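Local coordinates for glucose import ATP-binding protein GlcV (Sulfolobus solfataricus, PDB 1OXV) that binds and hydrolyses ATP to power glucose uptake, as the energy-coupling subunit of the GlcSTUV ABC transporter, at residues N8-F13 against P57-L62; V87-A92 against L163-F168. All blocks are in the same frame, centred on the assembly; numbering follows the deposited sequence.

Contact 1 (N8-F13 against P57-L62). With ANP (phosphoaminophosphonic acid-adenylate ester), chain T.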
loop_
_atom_site.group_PDB
_atom_site.type_symbol
_atom_site.label_atom_id
_atom_site.label_comp_id
_atom_site.label_asym_id
_atom_site.label_seq_id
_atom_site.Cartn_x
_atom_site.Cartn_y
_atom_site.Cartn_z
ATOM N N ASN A 8 19.369 -1.441 -8.984
ATOM C CA ASN A 8 19.868 -0.067 -8.920
ATOM C C ASN A 8 19.175 0.888 -9.875
ATOM O O ASN A 8 19.829 1.692 -10.528
ATOM C CB ASN A 8 21.368 -0.009 -9.198
ATOM C CG ASN A 8 22.171 -0.889 -8.288
ATOM O OD1 ASN A 8 22.075 -0.793 -7.068
ATOM N ND2 ASN A 8 22.986 -1.758 -8.880
ATOM N N VAL A 9 17.855 0.828 -9.924
ATOM C CA VAL A 9 17.103 1.659 -10.838
ATOM C C VAL A 9 16.846 3.069 -10.303
ATOM O O VAL A 9 16.345 3.280 -9.189
ATOM C CB VAL A 9 15.810 0.992 -11.245
ATOM C CG1 VAL A 9 14.900 1.980 -11.984
ATOM C CG2 VAL A 9 16.116 -0.212 -12.128
ATOM N N SER A 10 17.224 4.026 -11.130
ATOM C CA SER A 10 17.014 5.440 -10.870
ATOM C C SER A 10 16.305 6.020 -12.089
ATOM O O SER A 10 16.438 5.500 -13.202
ATOM C CB SER A 10 18.352 6.161 -10.645
ATOM O OG SER A 10 18.921 5.842 -9.393
ATOM N N LYS A 11 15.517 7.068 -11.866
ATOM C CA LYS A 11 14.806 7.773 -12.934
ATOM C C LYS A 11 14.769 9.255 -12.628
ATOM O O LYS A 11 14.325 9.666 -11.552
ATOM C CB LYS A 11 13.366 7.278 -13.065
ATOM C CG LYS A 11 12.547 7.963 -14.152
ATOM C CD LYS A 11 13.124 7.728 -15.540
ATOM C CE LYS A 11 12.322 8.442 -16.605
ATOM N NZ LYS A 11 12.815 8.133 -17.981
ATOM N N VAL A 12 15.197 10.058 -13.585
ATOM C CA VAL A 12 15.201 11.492 -13.408
ATOM C C VAL A 12 14.313 12.168 -14.436
ATOM O O VAL A 12 14.077 11.646 -15.520
ATOM C CB VAL A 12 16.624 12.076 -13.482
ATOM C CG1 VAL A 12 17.506 11.427 -12.444
ATOM C CG2 VAL A 12 17.216 11.899 -14.864
ATOM N N PHE A 13 13.788 13.315 -14.044
ATOM C CA PHE A 13 13.002 14.177 -14.912
ATOM C C PHE A 13 13.600 15.586 -14.820
ATOM O O PHE A 13 14.495 15.837 -14.014
ATOM C CB PHE A 13 11.526 14.208 -14.482
ATOM C CG PHE A 13 10.802 12.886 -14.660
ATOM C CD1 PHE A 13 10.352 12.168 -13.554
ATOM C CD2 PHE A 13 10.604 12.352 -15.920
ATOM C CE1 PHE A 13 9.692 10.934 -13.711
ATOM C CE2 PHE A 13 9.954 11.131 -16.093
ATOM C CZ PHE A 13 9.502 10.416 -14.991
ATOM N N PRO A 57 14.562 2.962 -17.078
ATOM C CA PRO A 57 15.426 3.519 -16.041
ATOM C C PRO A 57 16.439 4.471 -16.680
ATOM O O PRO A 57 16.901 4.219 -17.792
ATOM C CB PRO A 57 16.164 2.298 -15.494
ATOM C CG PRO A 57 15.421 1.116 -15.980
ATOM C CD PRO A 57 14.768 1.522 -17.253
ATOM N N SER A 58 16.759 5.549 -15.983
ATOM C CA SER A 58 17.799 6.476 -16.400
ATOM C C SER A 58 19.139 5.779 -16.167
ATOM O O SER A 58 20.035 5.827 -17.000
ATOM C CB SER A 58 17.723 7.758 -15.572
ATOM O OG SER A 58 16.491 8.429 -15.755
ATOM N N THR A 59 19.256 5.130 -15.015
ATOM C CA THR A 59 20.398 4.287 -14.717
ATOM C C THR A 59 19.863 3.020 -14.080
ATOM O O THR A 59 18.773 3.021 -13.486
ATOM C CB THR A 59 21.403 4.978 -13.759
ATOM O OG1 THR A 59 20.718 5.552 -12.636
ATOM C CG2 THR A 59 22.085 6.158 -14.446
ATOM N N GLY A 60 20.633 1.950 -14.176
ATOM C CA GLY A 60 20.239 0.684 -13.591
ATOM C C GLY A 60 19.624 -0.260 -14.609
ATOM O O GLY A 60 19.487 0.085 -15.778
ATOM N N GLU A 61 19.276 -1.462 -14.156
ATOM C CA GLU A 61 18.752 -2.491 -15.035
ATOM C C GLU A 61 17.510 -3.175 -14.455
ATOM O O GLU A 61 17.306 -3.225 -13.241
ATOM C CB GLU A 61 19.832 -3.540 -15.333
ATOM C CG GLU A 61 21.096 -2.991 -15.991
ATOM C CD GLU A 61 21.950 -4.074 -16.627
ATOM O OE1 GLU A 61 22.192 -5.107 -15.959
ATOM O OE2 GLU A 61 22.386 -3.892 -17.795
ATOM N N LEU A 62 16.712 -3.719 -15.360
ATOM C CA LEU A 62 15.487 -4.427 -15.043
ATOM C C LEU A 62 15.495 -5.757 -15.775
ATOM O O LEU A 62 15.731 -5.809 -16.989
ATOM C CB LEU A 62 14.294 -3.597 -15.507
ATOM C CG LEU A 62 12.911 -4.201 -15.290
ATOM C CD1 LEU A 62 12.660 -4.404 -13.803
ATOM C CD2 LEU A 62 11.817 -3.308 -15.923
HETATM P PG ANP T . 0.590 9.795 -6.683
HETATM O O1G ANP T . 0.514 8.950 -5.451
HETATM O O2G ANP T . -0.075 11.132 -6.519
HETATM O O3G ANP T . -0.069 9.079 -7.793
HETATM P PB ANP T . 3.289 8.958 -7.500
HETATM O O1B ANP T . 3.802 8.252 -6.311
HETATM O O2B ANP T . 2.653 8.014 -8.454
HETATM N N3B ANP T . 2.189 10.118 -7.019
HETATM P PA ANP T . 4.914 9.861 -9.593
HETATM O O1A ANP T . 5.731 8.656 -9.906
HETATM O O2A ANP T . 3.847 10.030 -10.590
HETATM O O3A ANP T . 4.461 9.783 -8.115
HETATM O "O5'" ANP T . 5.844 11.054 -9.753
HETATM C "C5'" ANP T . 7.060 11.018 -9.047
HETATM C "C4'" ANP T . 7.822 12.344 -9.160
HETATM O "O4'" ANP T . 8.265 12.503 -10.494
HETATM C "C3'" ANP T . 6.995 13.595 -8.917
HETATM O "O3'" ANP T . 7.846 14.632 -8.436
HETATM C "C2'" ANP T . 6.467 13.964 -10.285
HETATM O "O2'" ANP T . 6.188 15.345 -10.443
HETATM C "C1'" ANP T . 7.632 13.580 -11.171
HETATM N N9 ANP T . 7.241 13.155 -12.513
HETATM C C8 ANP T . 6.595 12.017 -12.851
HETATM N N7 ANP T . 6.441 11.951 -14.200
HETATM C C5 ANP T . 7.010 13.053 -14.720
HETATM C C6 ANP T . 7.209 13.625 -16.067
HETATM N N6 ANP T . 6.747 12.955 -17.200
HETATM N N1 ANP T . 7.854 14.795 -16.160
HETATM C C2 ANP T . 8.318 15.458 -15.094
HETATM N N3 ANP T . 8.156 15.002 -13.839
HETATM C C4 ANP T . 7.541 13.840 -13.608
HETATM O O HOH W 1 20.924 4.007 -10.462
HETATM O O HOH W 2 15.956 9.345 -18.354
#
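With OG turned anti to its own carbonyl carbon (chi1 -62°), Ser58 reaches the neighbouring strand and accepts the N-H of Val12, 3.0 Å from Val12 N to Ser58 OG. In Thr59 the hydroxyl lies between backbone N and carbonyl carbon (chi1 48°), which brings OG1 to 3.2 Å from Ser10 CB. Ser10 and Thr59 form an antiparallel hydrogen-bonded pair. Ser10 N donates to Thr59 O over 3.0 Å in a nearly straight bond, and Ser10 O receives Ser58 N at 2.8 Å and, more weakly, Thr59 N. Ser58 and Thr59 thus both face Ser10, a classic beta bulge, and the Ser58 hydroxyl carries the pairing on to Val12. Gly60 lies so close to Asn8 and Val9 that a side chain there would collide with them. On the flank, Val9 CG1 packs on Pro57 CB at 3.7 Å. A water joins Asn8 O, Ser10 OG and Thr59 OG1, and Ser10 OG also takes the N-H of Asn23 in strand 18-28. Lys11 passes its CD 3.4 Å from Ser58 OG before its NZ forms a salt bridge with Asp55. At the end of the strand, Phe13 lays its ring over the adenine of the bound ATP analogue, CD1 3.3 Å from C4, in the manner of the A-loop aromatic of ABC ATPases. The chemistry is therefore divided: backbone bonds, helped by a serine hydroxyl and a bridging water, join the bulged segment to its neighbour, while the nucleotide base is met by a flat aromatic surface.

Contact 2 (V87-A92 against L163-F168); sequences VFQTWA and LLDEPF. With ANP (phosphoaminophosphonic acid-adenylate ester), chain T.
Backbone hydrogen bonds set the frame between Val87 and Leu164, a parallel pair: Val87 N donates to Leu163 O at 2.9 Å, and Asp165 N to Val87 O at 3.0 Å, both almost straight. Beyond them the chain leaves the sheet, and the approach continues as a CA-H...O contact from Gln89 CA to Asp165 O.

The apolar side-chain contact is that of Val87 and Leu164, which lie side by side, Leu164 CD2 resting 3.7 Å from Val87 CB. A separate contact sets ring against acid: the ring of Phe88 crosses Asp165, its CD1 3.6 Å from Asp165 CB, with Asp165 OD2 in the ring plane at its edge; ring and carboxylate are turned 71° apart.

Polar and charged groups gather at the nucleotide end. With CG anti to the backbone N (chi1 -167°), the Asp165 side chain spans from the Phe88 ring edge to Thr45 of the P-loop, and OD2 serves both, hydrogen-bonded to Thr45 as expected of the Walker B aspartate. Glu166 and Gln89 run alongside each other in the same direction, Glu166 CB 3.2 Å from Gln89 CG. Both are inferred to bind ATP, consistent with the Q-loop glutamine and the glutamate that follows the Walker B aspartate, and Glu166 OE2 lies 3.3 Å from O3G of the analogue's gamma phosphate. An alanine in place of Glu166 would keep CB against Gln89 but remove the carboxylate, and would probably leave the Gln89 side chain freer to turn beside the gamma phosphate.

Strand 161-165 stands between strands 84-87 and 193-198, with Leu163 and Phe88 touching Met48 of helix 44-52 and Leu164 packed on Val183 of helix 174-190.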
loop_
_atom_site.group_PDB
_atom_site.type_symbol
_atom_site.label_atom_id
_atom_site.label_comp_id
_atom_site.label_asym_id
_atom_site.label_seq_id
_atom_site.Cartn_x
_atom_site.Cartn_y
_atom_site.Cartn_z
ATOM N N VAL A 87 -3.845 -2.012 -15.384
ATOM C CA VAL A 87 -5.019 -1.199 -15.073
ATOM C C VAL A 87 -4.426 0.026 -14.400
ATOM O O VAL A 87 -4.009 -0.034 -13.239
ATOM C CB VAL A 87 -6.009 -1.884 -14.132
ATOM C CG1 VAL A 87 -7.146 -0.932 -13.780
ATOM C CG2 VAL A 87 -6.577 -3.147 -14.760
ATOM N N PHE A 88 -4.344 1.135 -15.132
ATOM C CA PHE A 88 -3.672 2.319 -14.595
ATOM C C PHE A 88 -4.547 3.282 -13.799
ATOM O O PHE A 88 -5.769 3.235 -13.868
ATOM C CB PHE A 88 -2.878 3.043 -15.679
ATOM C CG PHE A 88 -1.454 2.571 -15.780
ATOM C CD1 PHE A 88 -0.591 2.720 -14.704
ATOM C CD2 PHE A 88 -0.981 1.966 -16.931
ATOM C CE1 PHE A 88 0.717 2.283 -14.776
ATOM C CE2 PHE A 88 0.329 1.523 -17.007
ATOM C CZ PHE A 88 1.175 1.679 -15.925
ATOM N N GLN A 89 -3.892 4.155 -13.037
ATOM C CA GLN A 89 -4.595 5.050 -12.135
ATOM C C GLN A 89 -5.749 5.756 -12.843
ATOM O O GLN A 89 -6.814 5.939 -12.259
ATOM C CB GLN A 89 -3.633 6.071 -11.519
ATOM C CG GLN A 89 -3.667 6.088 -9.993
ATOM C CD GLN A 89 -3.806 7.485 -9.417
ATOM O OE1 GLN A 89 -2.908 7.979 -8.735
ATOM N NE2 GLN A 89 -4.943 8.117 -9.679
ATOM N N THR A 90 -5.542 6.150 -14.097
ATOM C CA THR A 90 -6.586 6.847 -14.842
ATOM C C THR A 90 -7.083 5.988 -15.983
ATOM O O THR A 90 -7.231 6.457 -17.112
ATOM C CB THR A 90 -6.083 8.200 -15.388
ATOM O OG1 THR A 90 -4.837 8.022 -16.070
ATOM C CG2 THR A 90 -5.762 9.167 -14.256
ATOM N N TRP A 91 -7.333 4.721 -15.683
ATOM C CA TRP A 91 -7.850 3.810 -16.679
ATOM C C TRP A 91 -9.197 4.326 -17.129
ATOM O O TRP A 91 -9.923 4.956 -16.366
ATOM C CB TRP A 91 -8.005 2.399 -16.108
ATOM C CG TRP A 91 -9.030 2.295 -15.004
ATOM C CD1 TRP A 91 -8.836 2.551 -13.676
ATOM C CD2 TRP A 91 -10.402 1.904 -15.137
ATOM N NE1 TRP A 91 -10.000 2.344 -12.976
ATOM C CE2 TRP A 91 -10.978 1.944 -13.850
ATOM C CE3 TRP A 91 -11.205 1.524 -16.215
ATOM C CZ2 TRP A 91 -12.312 1.617 -13.614
ATOM C CZ3 TRP A 91 -12.532 1.189 -15.976
ATOM C CH2 TRP A 91 -13.070 1.243 -14.687
ATOM N N ALA A 92 -9.532 4.056 -18.377
ATOM C CA ALA A 92 -10.830 4.427 -18.888
ATOM C C ALA A 92 -11.266 3.381 -19.887
ATOM O O ALA A 92 -10.455 2.889 -20.678
ATOM C CB ALA A 92 -10.778 5.798 -19.541
ATOM N N LEU A 163 -0.304 -5.408 -13.445
ATOM C CA LEU A 163 0.053 -4.176 -12.759
ATOM C C LEU A 163 -1.188 -3.334 -12.474
ATOM O O LEU A 163 -1.918 -2.948 -13.395
ATOM C CB LEU A 163 1.028 -3.351 -13.607
ATOM C CG LEU A 163 2.262 -4.095 -14.106
ATOM C CD1 LEU A 163 3.072 -3.216 -15.057
ATOM C CD2 LEU A 163 3.133 -4.573 -12.953
ATOM N N LEU A 164 -1.402 -3.029 -11.200
ATOM C CA LEU A 164 -2.531 -2.223 -10.783
ATOM C C LEU A 164 -2.057 -0.947 -10.096
ATOM O O LEU A 164 -1.509 -0.977 -8.992
ATOM C CB LEU A 164 -3.455 -3.007 -9.846
ATOM C CG LEU A 164 -3.919 -4.375 -10.342
ATOM C CD1 LEU A 164 -4.905 -4.983 -9.372
ATOM C CD2 LEU A 164 -4.550 -4.264 -11.699
ATOM N N ASP A 165 -2.296 0.182 -10.737
ATOM C CA ASP A 165 -1.902 1.464 -10.160
ATOM C C ASP A 165 -3.118 2.154 -9.544
ATOM O O ASP A 165 -3.958 2.722 -10.242
ATOM C CB ASP A 165 -1.224 2.360 -11.210
ATOM C CG ASP A 165 -0.510 3.561 -10.593
ATOM O OD1 ASP A 165 -0.595 3.746 -9.355
ATOM O OD2 ASP A 165 0.179 4.363 -11.270
ATOM N N GLU A 166 -3.201 2.085 -8.222
ATOM C CA GLU A 166 -4.287 2.690 -7.467
ATOM C C GLU A 166 -5.637 2.358 -8.079
ATOM O O GLU A 166 -6.359 3.251 -8.510
ATOM C CB GLU A 166 -4.109 4.203 -7.393
ATOM C CG GLU A 166 -2.757 4.635 -6.855
ATOM C CD GLU A 166 -2.817 5.959 -6.114
ATOM O OE1 GLU A 166 -3.821 6.190 -5.410
ATOM O OE2 GLU A 166 -1.862 6.767 -6.230
ATOM N N PRO A 167 -5.988 1.078 -8.022
ATOM C CA PRO A 167 -7.204 0.538 -8.633
ATOM C C PRO A 167 -8.481 0.823 -7.866
ATOM O O PRO A 167 -9.521 1.007 -8.484
ATOM C CB PRO A 167 -6.985 -0.984 -8.585
ATOM C CG PRO A 167 -5.690 -1.223 -7.879
ATOM C CD PRO A 167 -5.245 0.055 -7.277
ATOM N N PHE A 168 -8.403 0.828 -6.538
ATOM C CA PHE A 168 -9.599 0.950 -5.703
ATOM C C PHE A 168 -9.852 2.377 -5.220
ATOM O O PHE A 168 -10.550 2.590 -4.222
ATOM C CB PHE A 168 -9.475 0.001 -4.504
ATOM C CG PHE A 168 -8.880 -1.338 -4.856
ATOM C CD1 PHE A 168 -7.680 -1.752 -4.301
ATOM C CD2 PHE A 168 -9.513 -2.168 -5.757
ATOM C CE1 PHE A 168 -7.140 -2.972 -4.641
ATOM C CE2 PHE A 168 -8.977 -3.385 -6.094
ATOM C CZ PHE A 168 -7.797 -3.791 -5.539
HETATM P PG ANP T . 0.590 9.795 -6.683
HETATM O O1G ANP T . 0.514 8.950 -5.451
HETATM O O2G ANP T . -0.075 11.132 -6.519
HETATM O O3G ANP T . -0.069 9.079 -7.793
HETATM P PB ANP T . 3.289 8.958 -7.500
HETATM O O1B ANP T . 3.802 8.252 -6.311
HETATM O O2B ANP T . 2.653 8.014 -8.454
HETATM N N3B ANP T . 2.189 10.118 -7.019
HETATM P PA ANP T . 4.914 9.861 -9.593
HETATM O O1A ANP T . 5.731 8.656 -9.906
HETATM O O2A ANP T . 3.847 10.030 -10.590
HETATM O O3A ANP T . 4.461 9.783 -8.115
HETATM O "O5'" ANP T . 5.844 11.054 -9.753
HETATM C "C5'" ANP T . 7.060 11.018 -9.047
HETATM C "C4'" ANP T . 7.822 12.344 -9.160
HETATM O "O4'" ANP T . 8.265 12.503 -10.494
HETATM C "C3'" ANP T . 6.995 13.595 -8.917
HETATM O "O3'" ANP T . 7.846 14.632 -8.436
HETATM C "C2'" ANP T . 6.467 13.964 -10.285
HETATM O "O2'" ANP T . 6.188 15.345 -10.443
HETATM C "C1'" ANP T . 7.632 13.580 -11.171
HETATM N N9 ANP T . 7.241 13.155 -12.513
HETATM C C8 ANP T . 6.595 12.017 -12.851
HETATM N N7 ANP T . 6.441 11.951 -14.200
HETATM C C5 ANP T . 7.010 13.053 -14.720
HETATM C C6 ANP T . 7.209 13.625 -16.067
HETATM N N6 ANP T . 6.747 12.955 -17.200
HETATM N N1 ANP T . 7.854 14.795 -16.160
HETATM C C2 ANP T . 8.318 15.458 -15.094
HETATM N N3 ANP T . 8.156 15.002 -13.839
HETATM C C4 ANP T . 7.541 13.840 -13.608
#

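Both contacts belong to the ABC ATPase domain and meet the same nucleotide at different ends: contact 1 at the base, contact 2 at the gamma phosphate. Their centres lie about 23 Å apart, without touching. Contact 1 is partly buried and joins neighbouring strands of the antiparallel sheet; contact 2 is buried and joins the outermost strand, 84-87, of the mixed sheet to the strand beside it. Helix 44-52, which begins within the P-loop, is touched by Lys11 and Phe13 from contact 1 and by Phe88 and Leu163 from contact 2. The partly buried contact 1 uses a bulged backbone pairing supplemented by hydroxyls and water, whereas the buried contact 2 has regular parallel pairing leading into acidic groups.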